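Local atomic coordinates of CYCLIN domain-containing protein (Chaetomium thermophilum, PDB entry 6Z3U), a protein that probably acts as the cyclin H-like regulatory subunit of the CDK-activating kinase (CAK) complex, alongside its cyclin-dependent protein kinase. Residues P83-L88 / R354-K359; V90-A95 / T344-Q349; E79-A84 / S126-P131. All blocks are in the same frame, centred on the assembly; numbering follows the deposited sequence.

Contact 1. Residues P83-L88 / R354-K359; sequences PAEELL and RKKLNK
E85 and K356 reach toward each other from two helices and meet as a salt bridge, the one pair of residues in touch here. The ammonium lies before both carboxylate oxygens: K356 NZ is 3.3 Å from E85 OE2, on that oxygen's syn side, and a weak second bond joins K356 NZ to E85 OE1 at 3.4 Å. Extended beyond CG (chi2 179°), E85 carries its carboxylate out to the lysine. K356 comes over at about a right angle; the bend at chi3 (-73°) turns its CE and NZ onto the carboxylate, and K356 CD lies 3.7 Å from E85 OE2. In this all-helical cyclin, the bridge ties the first turn of helix 83-103 to the last turns of helix 343-358. E85 OE2 also accepts from the backbone N of T82, at the N-cap position, and sitting at the N-terminal end of the helix probably steadies the carboxylate's negative charge. The bridge belongs to the loose, outer part of the interface, with the nearest CA atoms, those of E85 and R354, 9.7 Å apart and only 73 Å² buried between the segments. The tight part lies inward, where L357 is buried against I127 and M128, and the buried carboxylate of E86 bonds to N36 and weakly to S126. Between the two, K356 also rests against L81.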
loop_
_atom_site.group_PDB
_atom_site.type_symbol
_atom_site.label_atom_id
_atom_site.label_comp_id
_atom_site.label_asym_id
_atom_site.label_seq_id
_atom_site.Cartn_x
_atom_site.Cartn_y
_atom_site.Cartn_z
ATOM N N PRO A 83 -0.471 -26.483 -20.788
ATOM C CA PRO A 83 0.038 -25.248 -20.163
ATOM C C PRO A 83 -0.044 -24.030 -21.070
ATOM O O PRO A 83 -0.350 -22.931 -20.595
ATOM C CB PRO A 83 1.491 -25.613 -19.823
ATOM C CG PRO A 83 1.461 -27.088 -19.597
ATOM C CD PRO A 83 0.417 -27.635 -20.541
ATOM N N ALA A 84 0.218 -24.196 -22.370
ATOM C CA ALA A 84 0.094 -23.080 -23.302
ATOM C C ALA A 84 -1.362 -22.670 -23.479
ATOM O O ALA A 84 -1.675 -21.474 -23.509
ATOM C CB ALA A 84 0.715 -23.452 -24.650
ATOM N N GLU A 85 -2.267 -23.646 -23.595
ATOM C CA GLU A 85 -3.689 -23.327 -23.668
ATOM C C GLU A 85 -4.185 -22.715 -22.367
ATOM O O GLU A 85 -5.093 -21.877 -22.381
ATOM C CB GLU A 85 -4.499 -24.581 -23.992
ATOM C CG GLU A 85 -4.211 -25.176 -25.360
ATOM C CD GLU A 85 -5.012 -26.436 -25.633
ATOM O OE1 GLU A 85 -5.250 -26.743 -26.821
ATOM O OE2 GLU A 85 -5.404 -27.119 -24.661
ATOM N N GLU A 86 -3.604 -23.122 -21.239
ATOM C CA GLU A 86 -3.938 -22.504 -19.963
ATOM C C GLU A 86 -3.506 -21.045 -19.956
ATOM O O GLU A 86 -4.275 -20.157 -19.572
ATOM C CB GLU A 86 -3.276 -23.284 -18.827
ATOM C CG GLU A 86 -4.126 -23.440 -17.576
ATOM C CD GLU A 86 -3.481 -24.348 -16.544
ATOM O OE1 GLU A 86 -3.496 -25.579 -16.747
ATOM O OE2 GLU A 86 -2.970 -23.835 -15.529
ATOM N N LEU A 87 -2.268 -20.781 -20.388
ATOM C CA LEU A 87 -1.762 -19.414 -20.450
ATOM C C LEU A 87 -2.512 -18.580 -21.480
ATOM O O LEU A 87 -2.602 -17.355 -21.339
ATOM C CB LEU A 87 -0.269 -19.432 -20.777
ATOM C CG LEU A 87 0.479 -18.099 -20.808
ATOM C CD1 LEU A 87 0.264 -17.326 -19.523
ATOM C CD2 LEU A 87 1.961 -18.348 -21.046
ATOM N N LEU A 88 -3.042 -19.220 -22.525
ATOM C CA LEU A 88 -3.769 -18.482 -23.554
ATOM C C LEU A 88 -5.069 -17.909 -23.003
ATOM O O LEU A 88 -5.431 -16.768 -23.314
ATOM C CB LEU A 88 -4.041 -19.391 -24.753
ATOM C CG LEU A 88 -4.149 -18.724 -26.128
ATOM C CD1 LEU A 88 -4.208 -19.776 -27.228
ATOM C CD2 LEU A 88 -5.361 -17.816 -26.209
ATOM N N ARG A 354 -12.304 -23.229 -24.212
ATOM C CA ARG A 354 -13.330 -23.197 -23.176
ATOM C C ARG A 354 -14.139 -24.488 -23.145
ATOM O O ARG A 354 -14.555 -24.926 -22.066
ATOM C CB ARG A 354 -14.245 -21.987 -23.385
ATOM C CG ARG A 354 -13.481 -20.668 -23.465
ATOM C CD ARG A 354 -14.385 -19.441 -23.569
ATOM N NE ARG A 354 -15.278 -19.288 -22.421
ATOM C CZ ARG A 354 -16.602 -19.439 -22.454
ATOM N NH1 ARG A 354 -17.308 -19.275 -21.344
ATOM N NH2 ARG A 354 -17.227 -19.734 -23.588
ATOM N N LYS A 355 -14.370 -25.117 -24.303
ATOM C CA LYS A 355 -15.086 -26.390 -24.299
ATOM C C LYS A 355 -14.227 -27.511 -23.723
ATOM O O LYS A 355 -14.735 -28.382 -23.008
ATOM C CB LYS A 355 -15.550 -26.770 -25.705
ATOM C CG LYS A 355 -16.746 -27.721 -25.672
ATOM C CD LYS A 355 -17.094 -28.309 -27.032
ATOM C CE LYS A 355 -17.934 -27.369 -27.873
ATOM N NZ LYS A 355 -18.226 -27.970 -29.205
ATOM N N LYS A 356 -12.927 -27.511 -24.025
ATOM C CA LYS A 356 -12.046 -28.506 -23.423
ATOM C C LYS A 356 -11.986 -28.320 -21.913
ATOM O O LYS A 356 -11.908 -29.297 -21.160
ATOM C CB LYS A 356 -10.652 -28.419 -24.048
ATOM C CG LYS A 356 -9.719 -29.555 -23.646
ATOM C CD LYS A 356 -8.300 -29.349 -24.172
ATOM C CE LYS A 356 -8.208 -29.592 -25.672
ATOM N NZ LYS A 356 -6.791 -29.663 -26.136
ATOM N N LEU A 357 -12.034 -27.066 -21.456
ATOM C CA LEU A 357 -11.998 -26.783 -20.026
ATOM C C LEU A 357 -13.306 -27.161 -19.342
ATOM O O LEU A 357 -13.310 -27.482 -18.148
ATOM C CB LEU A 357 -11.697 -25.299 -19.810
ATOM C CG LEU A 357 -11.628 -24.778 -18.375
ATOM C CD1 LEU A 357 -10.530 -25.477 -17.593
ATOM C CD2 LEU A 357 -11.412 -23.273 -18.374
ATOM N N ASN A 358 -14.418 -27.139 -20.080
ATOM C CA ASN A 358 -15.728 -27.365 -19.483
ATOM C C ASN A 358 -15.944 -28.812 -19.063
ATOM O O ASN A 358 -16.868 -29.085 -18.290
ATOM C CB ASN A 358 -16.818 -26.941 -20.470
ATOM C CG ASN A 358 -18.208 -27.003 -19.872
ATOM O OD1 ASN A 358 -18.500 -26.343 -18.876
ATOM N ND2 ASN A 358 -19.083 -27.786 -20.490
ATOM N N LYS A 359 -15.122 -29.741 -19.549
ATOM C CA LYS A 359 -15.298 -31.156 -19.253
ATOM C C LYS A 359 -14.186 -31.740 -18.393
ATOM O O LYS A 359 -14.277 -32.909 -18.005
ATOM C CB LYS A 359 -15.423 -31.956 -20.560
ATOM C CG LYS A 359 -14.471 -31.538 -21.673
ATOM C CD LYS A 359 -14.882 -32.164 -23.002
ATOM C CE LYS A 359 -14.070 -31.605 -24.160
ATOM N NZ LYS A 359 -14.635 -31.989 -25.479
#

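Contact 2. Residues V90-A95 / T344-Q349; sequences VTFYTA and TVYKAQ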
loop_
_atom_site.group_PDB
_atom_site.type_symbol
_atom_site.label_atom_id
_atom_site.label_comp_id
_atom_site.label_asym_id
_atom_site.label_seq_id
_atom_site.Cartn_x
_atom_site.Cartn_y
_atom_site.Cartn_z
ATOM N N VAL A 90 -5.650 -17.160 -19.861
ATOM C CA VAL A 90 -5.291 -16.089 -18.937
ATOM C C VAL A 90 -5.071 -14.789 -19.700
ATOM O O VAL A 90 -5.518 -13.718 -19.275
ATOM C CB VAL A 90 -4.047 -16.478 -18.119
ATOM C CG1 VAL A 90 -3.543 -15.286 -17.315
ATOM C CG2 VAL A 90 -4.364 -17.642 -17.205
ATOM N N THR A 91 -4.389 -14.865 -20.844
ATOM C CA THR A 91 -4.158 -13.669 -21.645
ATOM C C THR A 91 -5.467 -13.125 -22.201
ATOM O O THR A 91 -5.681 -11.907 -22.223
ATOM C CB THR A 91 -3.182 -13.983 -22.778
ATOM O OG1 THR A 91 -2.010 -14.608 -22.237
ATOM C CG2 THR A 91 -2.775 -12.716 -23.511
ATOM N N PHE A 92 -6.355 -14.011 -22.652
ATOM C CA PHE A 92 -7.636 -13.569 -23.191
ATOM C C PHE A 92 -8.464 -12.868 -22.121
ATOM O O PHE A 92 -9.039 -11.800 -22.362
ATOM C CB PHE A 92 -8.395 -14.764 -23.774
ATOM C CG PHE A 92 -9.831 -14.471 -24.107
ATOM C CD1 PHE A 92 -10.165 -13.780 -25.260
ATOM C CD2 PHE A 92 -10.850 -14.901 -23.273
ATOM C CE1 PHE A 92 -11.486 -13.512 -25.568
ATOM C CE2 PHE A 92 -12.173 -14.635 -23.577
ATOM C CZ PHE A 92 -12.491 -13.941 -24.727
ATOM N N TYR A 93 -8.530 -13.452 -20.924
ATOM C CA TYR A 93 -9.340 -12.880 -19.857
ATOM C C TYR A 93 -8.669 -11.689 -19.186
ATOM O O TYR A 93 -9.365 -10.870 -18.575
ATOM C CB TYR A 93 -9.670 -13.955 -18.819
ATOM C CG TYR A 93 -10.745 -14.913 -19.287
ATOM C CD1 TYR A 93 -12.054 -14.483 -19.466
ATOM C CD2 TYR A 93 -10.452 -16.244 -19.561
ATOM C CE1 TYR A 93 -13.039 -15.349 -19.902
ATOM C CE2 TYR A 93 -11.433 -17.119 -19.997
ATOM C CZ TYR A 93 -12.726 -16.664 -20.165
ATOM O OH TYR A 93 -13.714 -17.521 -20.595
ATOM N N THR A 94 -7.344 -11.570 -19.279
ATOM C CA THR A 94 -6.689 -10.347 -18.823
ATOM C C THR A 94 -7.071 -9.166 -19.710
ATOM O O THR A 94 -7.224 -8.040 -19.223
ATOM C CB THR A 94 -5.170 -10.530 -18.805
ATOM O OG1 THR A 94 -4.832 -11.677 -18.016
ATOM C CG2 THR A 94 -4.488 -9.303 -18.216
ATOM N N ALA A 95 -7.219 -9.404 -21.015
ATOM C CA ALA A 95 -7.675 -8.344 -21.908
ATOM C C ALA A 95 -9.137 -8.009 -21.651
ATOM O O ALA A 95 -9.527 -6.837 -21.693
ATOM C CB ALA A 95 -7.465 -8.760 -23.364
ATOM N N THR A 344 -14.086 -13.437 -34.508
ATOM C CA THR A 344 -13.504 -14.559 -35.237
ATOM C C THR A 344 -12.346 -15.188 -34.470
ATOM O O THR A 344 -12.208 -16.415 -34.449
ATOM C CB THR A 344 -13.031 -14.101 -36.618
ATOM O OG1 THR A 344 -14.111 -13.453 -37.301
ATOM C CG2 THR A 344 -12.551 -15.290 -37.439
ATOM N N VAL A 345 -11.500 -14.364 -33.845
ATOM C CA VAL A 345 -10.424 -14.901 -33.017
ATOM C C VAL A 345 -11.001 -15.699 -31.858
ATOM O O VAL A 345 -10.483 -16.760 -31.491
ATOM C CB VAL A 345 -9.514 -13.762 -32.521
ATOM C CG1 VAL A 345 -8.506 -14.287 -31.512
ATOM C CG2 VAL A 345 -8.809 -13.100 -33.690
ATOM N N TYR A 346 -12.085 -15.201 -31.264
ATOM C CA TYR A 346 -12.722 -15.911 -30.162
ATOM C C TYR A 346 -13.230 -17.272 -30.621
ATOM O O TYR A 346 -12.864 -18.311 -30.060
ATOM C CB TYR A 346 -13.866 -15.063 -29.598
ATOM C CG TYR A 346 -14.644 -15.736 -28.491
ATOM C CD1 TYR A 346 -14.118 -15.843 -27.211
ATOM C CD2 TYR A 346 -15.906 -16.265 -28.727
ATOM C CE1 TYR A 346 -14.826 -16.459 -26.197
ATOM C CE2 TYR A 346 -16.622 -16.883 -27.722
ATOM C CZ TYR A 346 -16.077 -16.977 -26.459
ATOM O OH TYR A 346 -16.786 -17.590 -25.450
ATOM N N LYS A 347 -14.064 -17.282 -31.662
ATOM C CA LYS A 347 -14.680 -18.525 -32.113
ATOM C C LYS A 347 -13.640 -19.542 -32.561
ATOM O O LYS A 347 -13.845 -20.750 -32.402
ATOM C CB LYS A 347 -15.662 -18.229 -33.246
ATOM C CG LYS A 347 -16.502 -19.417 -33.676
ATOM C CD LYS A 347 -17.129 -19.178 -35.038
ATOM C CE LYS A 347 -18.178 -20.224 -35.359
ATOM N NZ LYS A 347 -18.888 -19.910 -36.627
ATOM N N ALA A 348 -12.525 -19.080 -33.126
ATOM C CA ALA A 348 -11.535 -19.986 -33.695
ATOM C C ALA A 348 -10.484 -20.430 -32.685
ATOM O O ALA A 348 -10.102 -21.604 -32.672
ATOM C CB ALA A 348 -10.846 -19.320 -34.889
ATOM N N GLN A 349 -10.006 -19.523 -31.834
ATOM C CA GLN A 349 -8.896 -19.823 -30.940
ATOM C C GLN A 349 -9.301 -20.009 -29.488
ATOM O O GLN A 349 -8.684 -20.818 -28.791
ATOM C CB GLN A 349 -7.843 -18.708 -31.003
ATOM C CG GLN A 349 -7.171 -18.551 -32.355
ATOM C CD GLN A 349 -6.022 -17.559 -32.319
ATOM O OE1 GLN A 349 -5.974 -16.619 -33.112
ATOM N NE2 GLN A 349 -5.085 -17.769 -31.398
#
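F92 and Y346 both set CG anti to the backbone N, chi1 169° and 177°, and these torsions swing the two rings into each other's way between helices 83-103 and 343-358. The nearest CA atoms, again of F92 and Y346, are 8.9 Å apart, so it is the rings that close the distance. The far end of the phenylalanine does the touching: F92 CZ lies 3.5 Å from Y346 CD1 and 3.7 Å from Y346 CE1. With centroids 5.6 Å apart and planes inclined by 31°, the pair is oblique. On its own helix F92 has another aromatic neighbour, F92 CD2 sitting 3.8 Å above the centre of the Y93 ring. Y93 in turn leans on F118 of helix 108-124 and accepts a hydrogen bond at OH from R354 NE, one more tie to helix 343-358. I350 of helix 343-358 also packs on F92, which places the phenylalanine at the partly buried seam of two helices in the cyclin's helical bundle. No hydrogen bond or charge links the segments, so what holds them together is probably mainly dispersion and the burial of ring carbons.

Contact 3. Residues E79-A84 / S126-P131; sequences EFLTPA and SIMTYP
M128 puts its sulfur beside the ring of F80, a Met-aromatic contact between the extended lead-in to helix 83-103 and the loop joining helices 108-124 and 132-146. The sulfur comes at the ring edge, in its plane, 85° off the ring normal. M128 SD is 3.9 Å from F80 CD1. It also accepts a weak hydrogen bond from the backbone, L81 N to M128 SD at 3.5 Å. Beyond the sulfur the chain bends (chi3 -87°) and carries M128 CE to 3.9 Å from L81 O. With an alanine here, the F80 edge and the L81 N-H would probably lose their sulfur partner, and a gap would open beside L81, where SD and CE now lie. Further out, R40 and T44 of helix 25-48 pack on F80, while L357 of helix 343-358 touches both L81 and M128. The loop beyond reaches the kinase subunit of the complex, where D79 of that chain packs on T129 and Y130. What sets the root of M128 is its own backbone: D362 bonds to it, and an ST turn fixes the start of the loop, with M128 N donating to S126 OG at 2.9 Å.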
loop_
_atom_site.group_PDB
_atom_site.type_symbol
_atom_site.label_atom_id
_atom_site.label_comp_id
_atom_site.label_asym_id
_atom_site.label_seq_id
_atom_site.Cartn_x
_atom_site.Cartn_y
_atom_site.Cartn_z
ATOM N N GLU A 79 -9.754 -34.762 -21.596
ATOM C CA GLU A 79 -8.551 -34.097 -22.078
ATOM C C GLU A 79 -8.318 -32.828 -21.266
ATOM O O GLU A 79 -9.157 -31.922 -21.270
ATOM C CB GLU A 79 -8.681 -33.761 -23.562
ATOM C CG GLU A 79 -9.160 -34.908 -24.428
ATOM C CD GLU A 79 -9.435 -34.471 -25.853
ATOM O OE1 GLU A 79 -10.251 -35.130 -26.534
ATOM O OE2 GLU A 79 -8.841 -33.458 -26.283
ATOM N N PHE A 80 -7.188 -32.764 -20.568
ATOM C CA PHE A 80 -6.855 -31.605 -19.752
ATOM C C PHE A 80 -6.163 -30.543 -20.600
ATOM O O PHE A 80 -5.511 -30.847 -21.600
ATOM C CB PHE A 80 -5.959 -32.021 -18.586
ATOM C CG PHE A 80 -6.621 -32.972 -17.629
ATOM C CD1 PHE A 80 -7.411 -32.504 -16.593
ATOM C CD2 PHE A 80 -6.457 -34.338 -17.774
ATOM C CE1 PHE A 80 -8.023 -33.381 -15.720
ATOM C CE2 PHE A 80 -7.065 -35.219 -16.902
ATOM C CZ PHE A 80 -7.849 -34.740 -15.875
ATOM N N LEU A 81 -6.310 -29.286 -20.185
ATOM C CA LEU A 81 -5.717 -28.177 -20.923
ATOM C C LEU A 81 -4.195 -28.258 -20.909
ATOM O O LEU A 81 -3.587 -28.683 -19.923
ATOM C CB LEU A 81 -6.172 -26.842 -20.331
ATOM C CG LEU A 81 -7.631 -26.429 -20.526
ATOM C CD1 LEU A 81 -7.826 -24.984 -20.101
ATOM C CD2 LEU A 81 -8.059 -26.609 -21.976
ATOM N N THR A 82 -3.579 -27.841 -22.023
ATOM C CA THR A 82 -2.131 -27.739 -22.105
ATOM C C THR A 82 -1.663 -26.465 -21.400
ATOM O O THR A 82 -2.374 -25.457 -21.396
ATOM C CB THR A 82 -1.685 -27.702 -23.566
ATOM O OG1 THR A 82 -2.681 -28.321 -24.390
ATOM C CG2 THR A 82 -0.368 -28.429 -23.762
ATOM N N PRO A 83 -0.471 -26.483 -20.788
ATOM C CA PRO A 83 0.038 -25.248 -20.163
ATOM C C PRO A 83 -0.044 -24.030 -21.070
ATOM O O PRO A 83 -0.350 -22.931 -20.595
ATOM C CB PRO A 83 1.491 -25.613 -19.823
ATOM C CG PRO A 83 1.461 -27.088 -19.597
ATOM C CD PRO A 83 0.417 -27.635 -20.541
ATOM N N ALA A 84 0.218 -24.196 -22.370
ATOM C CA ALA A 84 0.094 -23.080 -23.302
ATOM C C ALA A 84 -1.362 -22.670 -23.479
ATOM O O ALA A 84 -1.675 -21.474 -23.509
ATOM C CB ALA A 84 0.715 -23.452 -24.650
ATOM N N SER A 126 -4.193 -23.089 -11.131
ATOM C CA SER A 126 -4.481 -23.451 -12.509
ATOM C C SER A 126 -5.879 -23.002 -12.901
ATOM O O SER A 126 -6.777 -22.898 -12.062
ATOM C CB SER A 126 -4.346 -24.960 -12.712
ATOM O OG SER A 126 -5.243 -25.400 -13.718
ATOM N N ILE A 127 -6.059 -22.732 -14.197
ATOM C CA ILE A 127 -7.365 -22.350 -14.720
ATOM C C ILE A 127 -8.375 -23.480 -14.585
ATOM O O ILE A 127 -9.586 -23.230 -14.554
ATOM C CB ILE A 127 -7.224 -21.909 -16.191
ATOM C CG1 ILE A 127 -6.550 -20.539 -16.273
ATOM C CG2 ILE A 127 -8.580 -21.867 -16.877
ATOM C CD1 ILE A 127 -7.474 -19.381 -15.960
ATOM N N MET A 128 -7.911 -24.728 -14.523
ATOM C CA MET A 128 -8.799 -25.870 -14.357
ATOM C C MET A 128 -9.296 -26.034 -12.926
ATOM O O MET A 128 -10.137 -26.907 -12.682
ATOM C CB MET A 128 -8.085 -27.152 -14.793
ATOM C CG MET A 128 -7.682 -27.162 -16.249
ATOM S SD MET A 128 -6.861 -28.689 -16.731
ATOM C CE MET A 128 -5.159 -28.329 -16.319
ATOM N N THR A 129 -8.799 -25.232 -11.982
ATOM C CA THR A 129 -9.195 -25.319 -10.582
ATOM C C THR A 129 -10.251 -24.285 -10.202
ATOM O O THR A 129 -11.247 -24.629 -9.560
ATOM C CB THR A 129 -7.967 -25.158 -9.678
ATOM O OG1 THR A 129 -6.886 -25.942 -10.196
ATOM C CG2 THR A 129 -8.280 -25.618 -8.264
ATOM N N TYR A 130 -10.051 -23.022 -10.579
ATOM C CA TYR A 130 -10.978 -21.949 -10.247
ATOM C C TYR A 130 -11.402 -21.210 -11.510
ATOM O O TYR A 130 -10.593 -21.036 -12.431
ATOM C CB TYR A 130 -10.343 -20.968 -9.251
ATOM C CG TYR A 130 -9.901 -21.617 -7.957
ATOM C CD1 TYR A 130 -10.833 -22.101 -7.045
ATOM C CD2 TYR A 130 -8.553 -21.747 -7.644
ATOM C CE1 TYR A 130 -10.434 -22.693 -5.858
ATOM C CE2 TYR A 130 -8.144 -22.340 -6.460
ATOM C CZ TYR A 130 -9.089 -22.812 -5.570
ATOM O OH TYR A 130 -8.685 -23.403 -4.391
ATOM N N PRO A 131 -12.649 -20.747 -11.576
ATOM C CA PRO A 131 -13.192 -20.229 -12.845
ATOM C C PRO A 131 -12.633 -18.862 -13.187
ATOM O O PRO A 131 -12.856 -17.890 -12.452
ATOM C CB PRO A 131 -14.705 -20.154 -12.575
ATOM C CG PRO A 131 -14.826 -20.012 -11.100
ATOM C CD PRO A 131 -13.629 -20.676 -10.475
#

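Contacts 1 and 2 join the same two helices, 83-103 and 343-358, at points 11 Å apart between centres, while contact 3 holds the lead-in to helix 83-103 against the loop 126-131. Burial and chemistry change together: contact 1 is a surface pairing of opposite charges, contact 2 a partly buried meeting of two rings, and contact 3 a buried site built round a sulfur. Contacts 1 and 3 lie closest, 5 Å between centres, and adjoin through several residues, among them K356, whose CG lies by E79 O. R354 ties contact 1 to contact 2 through Y93, and V90 packing on I127 links contact 2 to contact 3.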